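PDB 5DJS: tetratricopeptide TPR_2 repeat protein from Thermobaculum terrenum, which is of unknown function but joins helical tetratricopeptide repeats to a GT-B-type domain pair of glycosyltransferase family 41, with uridine-5'-diphosphate held in the model. Local coordinates for residues R161-G166 with R514-A519. The protein carries 1 engineered substitution. Sequence-based numbering, arbitrary orientation.
Sequences RRLRIG and RMWRDA
Two torsions bring Trp516 and Arg161 together across this contact. With CG of Trp516 opposite the backbone N (chi1 177°), the indole extends from helix 514-519 toward strand 163-166, while a bend at chi3 in Arg161 carries its guanidinium round to the benzene part of that indole. Leu163, whose CB also points at the helix, supplies the apolar half of the contact. Its methyl CD1 stands 3.5 Å from the centroid of the five-membered ring of Trp516 and 8° off the ring normal, which identifies a CH-pi contact over the face. The second methyl reaches back to the root of the indole, with Leu163 CD2 3.8 Å from Trp516 CB, so both branches bear on the five-membered ring, CD1 over its face and CD2 by CG and CB.

Arg161 meets the other end of the ring system: its NH1 lies 3.2 Å from Trp516 CZ2. The guanidinium and indole planes are 82° apart, which rules out a parallel stack. No hydrogen bond joins the two segments; the polar groups find partners elsewhere. Trp516 NE1 bonds to the carbonyl O of Asp158, Arg161 NH1 to that of Asp156, and Arg161 NH2 forms a salt bridge with Asp239. These bonds probably restrict rotation of both flat groups.

In the fold, the contact ties the start of strand 163-169 and the loop residue Arg161 just before it, in the N-terminal domain of the GT-B pair, to the last turns of the long C-terminal helix 479-521. This is consistent with the final helix crossing back from the C-terminal domain, as is common in GT-B proteins. NH1 of Arg513 donates a hydrogen bond to the carbonyl O of Arg161, Met515 packs on strand 263-266, and strand 193-199 flanks Leu163 through Tyr193.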
ATOM      1  N   ARG A 161     -14.342  -7.105  29.731  1.00 59.33           N
ATOM      2  CA  ARG A 161     -15.528  -6.429  29.154  1.00 58.55           C
ATOM      3  C   ARG A 161     -15.498  -6.329  27.628  1.00 56.84           C
ATOM      4  O   ARG A 161     -14.455  -6.526  26.992  1.00 54.40           O
ATOM      5  CB  ARG A 161     -15.744  -5.026  29.750  1.00 58.44           C
ATOM      6  CG  ARG A 161     -14.675  -3.994  29.407  1.00 59.81           C
ATOM      7  CD  ARG A 161     -15.058  -2.601  29.867  1.00 59.64           C
ATOM      8  NE  ARG A 161     -15.238  -1.699  28.730  1.00 60.26           N
ATOM      9  CZ  ARG A 161     -14.370  -0.771  28.310  1.00 57.86           C
ATOM     10  NH1 ARG A 161     -13.207  -0.554  28.917  1.00 53.42           N
ATOM     11  NH2 ARG A 161     -14.691  -0.030  27.255  1.00 58.67           N
ATOM     12  N   ARG A 162     -16.659  -6.016  27.055  1.00 54.30           N
ATOM     13  CA  ARG A 162     -16.764  -5.796  25.617  1.00 54.15           C
ATOM     14  C   ARG A 162     -15.919  -4.570  25.246  1.00 53.39           C
ATOM     15  O   ARG A 162     -16.050  -3.509  25.863  1.00 53.57           O
ATOM     16  CB  ARG A 162     -18.233  -5.637  25.178  1.00 53.19           C
ATOM     17  CG  ARG A 162     -18.405  -5.123  23.746  1.00 54.15           C
ATOM     18  CD  ARG A 162     -19.572  -5.731  22.988  1.00 53.79           C
ATOM     19  NE  ARG A 162     -20.643  -4.778  22.699  1.00 53.69           N
ATOM     20  CZ  ARG A 162     -21.240  -4.592  21.513  1.00 57.56           C
ATOM     21  NH1 ARG A 162     -20.900  -5.281  20.421  1.00 57.95           N
ATOM     22  NH2 ARG A 162     -22.210  -3.684  21.412  1.00 60.00           N
ATOM     23  N   LEU A 163     -15.050  -4.742  24.251  1.00 52.24           N
ATOM     24  CA  LEU A 163     -14.126  -3.690  23.793  1.00 52.20           C
ATOM     25  C   LEU A 163     -14.658  -2.990  22.552  1.00 52.89           C
ATOM     26  O   LEU A 163     -15.291  -3.611  21.708  1.00 55.43           O
ATOM     27  CB  LEU A 163     -12.753  -4.287  23.477  1.00 50.93           C
ATOM     28  CG  LEU A 163     -11.655  -4.312  24.548  1.00 53.92           C
ATOM     29  CD1 LEU A 163     -12.169  -4.282  25.980  1.00 57.10           C
ATOM     30  CD2 LEU A 163     -10.763  -5.524  24.321  1.00 52.72           C
ATOM     31  N   ARG A 164     -14.390  -1.692  22.444  1.00 51.84           N
ATOM     32  CA  ARG A 164     -14.736  -0.921  21.253  1.00 51.43           C
ATOM     33  C   ARG A 164     -13.487  -0.740  20.422  1.00 49.22           C
ATOM     34  O   ARG A 164     -12.486  -0.215  20.925  1.00 52.33           O
ATOM     35  CB  ARG A 164     -15.277   0.440  21.638  1.00 51.27           C
ATOM     36  CG  ARG A 164     -16.639   0.356  22.262  1.00 49.91           C
ATOM     37  CD  ARG A 164     -17.023   1.706  22.788  1.00 51.31           C
ATOM     38  NE  ARG A 164     -18.407   1.711  23.237  1.00 54.71           N
ATOM     39  CZ  ARG A 164     -18.942   2.626  24.038  1.00 54.99           C
ATOM     40  NH1 ARG A 164     -18.230   3.655  24.504  1.00 59.40           N
ATOM     41  NH2 ARG A 164     -20.203   2.505  24.389  1.00 52.39           N
ATOM     42  N   ILE A 165     -13.547  -1.182  19.167  1.00 45.42           N
ATOM     43  CA  ILE A 165     -12.424  -1.066  18.235  1.00 45.15           C
ATOM     44  C   ILE A 165     -12.740  -0.018  17.180  1.00 41.39           C
ATOM     45  O   ILE A 165     -13.814  -0.029  16.576  1.00 38.41           O
ATOM     46  CB  ILE A 165     -12.082  -2.401  17.538  1.00 49.05           C
ATOM     47  CG1 ILE A 165     -11.780  -3.489  18.576  1.00 52.31           C
ATOM     48  CG2 ILE A 165     -10.863  -2.235  16.636  1.00 50.66           C
ATOM     49  CD1 ILE A 165     -11.829  -4.889  18.013  1.00 55.48           C
ATOM     50  N   GLY A 166     -11.783   0.878  16.970  1.00 40.20           N
ATOM     51  CA  GLY A 166     -11.883   1.927  15.961  1.00 39.60           C
ATOM     52  C   GLY A 166     -10.848   1.723  14.874  1.00 37.45           C
ATOM     53  O   GLY A 166      -9.649   1.660  15.152  1.00 36.60           O
ATOM     54  N   ARG A 514      -5.076  -9.330  24.520  1.00 49.55           N
ATOM     55  CA  ARG A 514      -3.845  -9.382  25.297  1.00 55.11           C
ATOM     56  C   ARG A 514      -3.170  -8.011  25.373  1.00 54.71           C
ATOM     57  O   ARG A 514      -2.483  -7.718  26.347  1.00 50.40           O
ATOM     58  CB  ARG A 514      -2.922 -10.480  24.757  1.00 62.71           C
ATOM     59  CG  ARG A 514      -3.452 -11.875  25.113  1.00 75.91           C
ATOM     60  CD  ARG A 514      -3.038 -12.990  24.155  1.00 83.55           C
ATOM     61  NE  ARG A 514      -1.631 -12.895  23.781  1.00 90.07           N
ATOM     62  CZ  ARG A 514      -0.597 -13.219  24.561  1.00100.04           C
ATOM     63  NH1 ARG A 514      -0.773 -13.682  25.804  1.00102.22           N
ATOM     64  NH2 ARG A 514       0.642 -13.075  24.091  1.00105.57           N
ATOM     65  N   MET A 515      -3.385  -7.175  24.355  1.00 54.87           N
ATOM     66  CA  MET A 515      -3.032  -5.752  24.420  1.00 54.39           C
ATOM     67  C   MET A 515      -3.826  -5.047  25.522  1.00 55.05           C
ATOM     68  O   MET A 515      -3.279  -4.232  26.274  1.00 55.16           O
ATOM     69  CB  MET A 515      -3.356  -5.030  23.101  1.00 52.66           C
ATOM     70  CG  MET A 515      -2.514  -5.387  21.887  1.00 52.03           C
ATOM     71  SD  MET A 515      -3.261  -4.699  20.381  1.00 44.21           S
ATOM     72  CE  MET A 515      -2.656  -5.871  19.172  1.00 47.06           C
ATOM     73  N   TRP A 516      -5.125  -5.338  25.569  1.00 55.11           N
ATOM     74  CA  TRP A 516      -6.033  -4.736  26.542  1.00 59.62           C
ATOM     75  C   TRP A 516      -5.765  -5.220  27.971  1.00 60.70           C
ATOM     76  O   TRP A 516      -5.697  -4.403  28.889  1.00 59.47           O
ATOM     77  CB  TRP A 516      -7.492  -4.993  26.158  1.00 61.50           C
ATOM     78  CG  TRP A 516      -8.460  -4.451  27.151  1.00 63.21           C
ATOM     79  CD1 TRP A 516      -9.163  -5.162  28.064  1.00 66.93           C
ATOM     80  CD2 TRP A 516      -8.820  -3.078  27.345  1.00 66.13           C
ATOM     81  NE1 TRP A 516      -9.950  -4.327  28.817  1.00 70.00           N
ATOM     82  CE2 TRP A 516      -9.760  -3.040  28.395  1.00 68.72           C
ATOM     83  CE3 TRP A 516      -8.442  -1.876  26.734  1.00 66.63           C
ATOM     84  CZ2 TRP A 516     -10.331  -1.851  28.851  1.00 67.22           C
ATOM     85  CZ3 TRP A 516      -9.010  -0.686  27.191  1.00 66.91           C
ATOM     86  CH2 TRP A 516      -9.948  -0.686  28.239  1.00 66.85           C
ATOM     87  N   ARG A 517      -5.610  -6.531  28.157  1.00 64.44           N
ATOM     88  CA  ARG A 517      -5.241  -7.065  29.469  1.00 68.84           C
ATOM     89  C   ARG A 517      -4.007  -6.335  29.990  1.00 65.25           C
ATOM     90  O   ARG A 517      -4.032  -5.822  31.099  1.00 66.29           O
ATOM     91  CB  ARG A 517      -5.002  -8.591  29.453  1.00 75.34           C
ATOM     92  CG  ARG A 517      -4.270  -9.111  30.703  1.00 83.50           C
ATOM     93  CD  ARG A 517      -4.410 -10.607  30.973  1.00 89.58           C
ATOM     94  NE  ARG A 517      -4.242 -11.436  29.777  1.00 95.79           N
ATOM     95  CZ  ARG A 517      -5.229 -11.973  29.048  1.00100.54           C
ATOM     96  NH1 ARG A 517      -6.520 -11.795  29.356  1.00100.53           N
ATOM     97  NH2 ARG A 517      -4.918 -12.703  27.978  1.00100.46           N
ATOM     98  N   ASP A 518      -2.954  -6.281  29.175  1.00 64.77           N
ATOM     99  CA  ASP A 518      -1.680  -5.635  29.550  1.00 65.29           C
ATOM    100  C   ASP A 518      -1.798  -4.140  29.881  1.00 61.52           C
ATOM    101  O   ASP A 518      -1.036  -3.635  30.704  1.00 59.75           O
ATOM    102  CB  ASP A 518      -0.611  -5.838  28.460  1.00 66.93           C
ATOM    103  CG  ASP A 518      -0.079  -7.268  28.407  1.00 70.09           C
ATOM    104  OD1 ASP A 518      -0.784  -8.213  28.828  1.00 73.11           O
ATOM    105  OD2 ASP A 518       1.056  -7.450  27.925  1.00 70.77           O
ATOM    106  N   ALA A 519      -2.738  -3.444  29.244  1.00 58.91           N
ATOM    107  CA  ALA A 519      -2.996  -2.032  29.546  1.00 60.26           C
ATOM    108  C   ALA A 519      -3.632  -1.860  30.930  1.00 63.51           C
ATOM    109  O   ALA A 519      -3.227  -0.983  31.697  1.00 62.30           O
ATOM    110  CB  ALA A 519      -3.876  -1.407  28.470  1.00 59.61           C
TER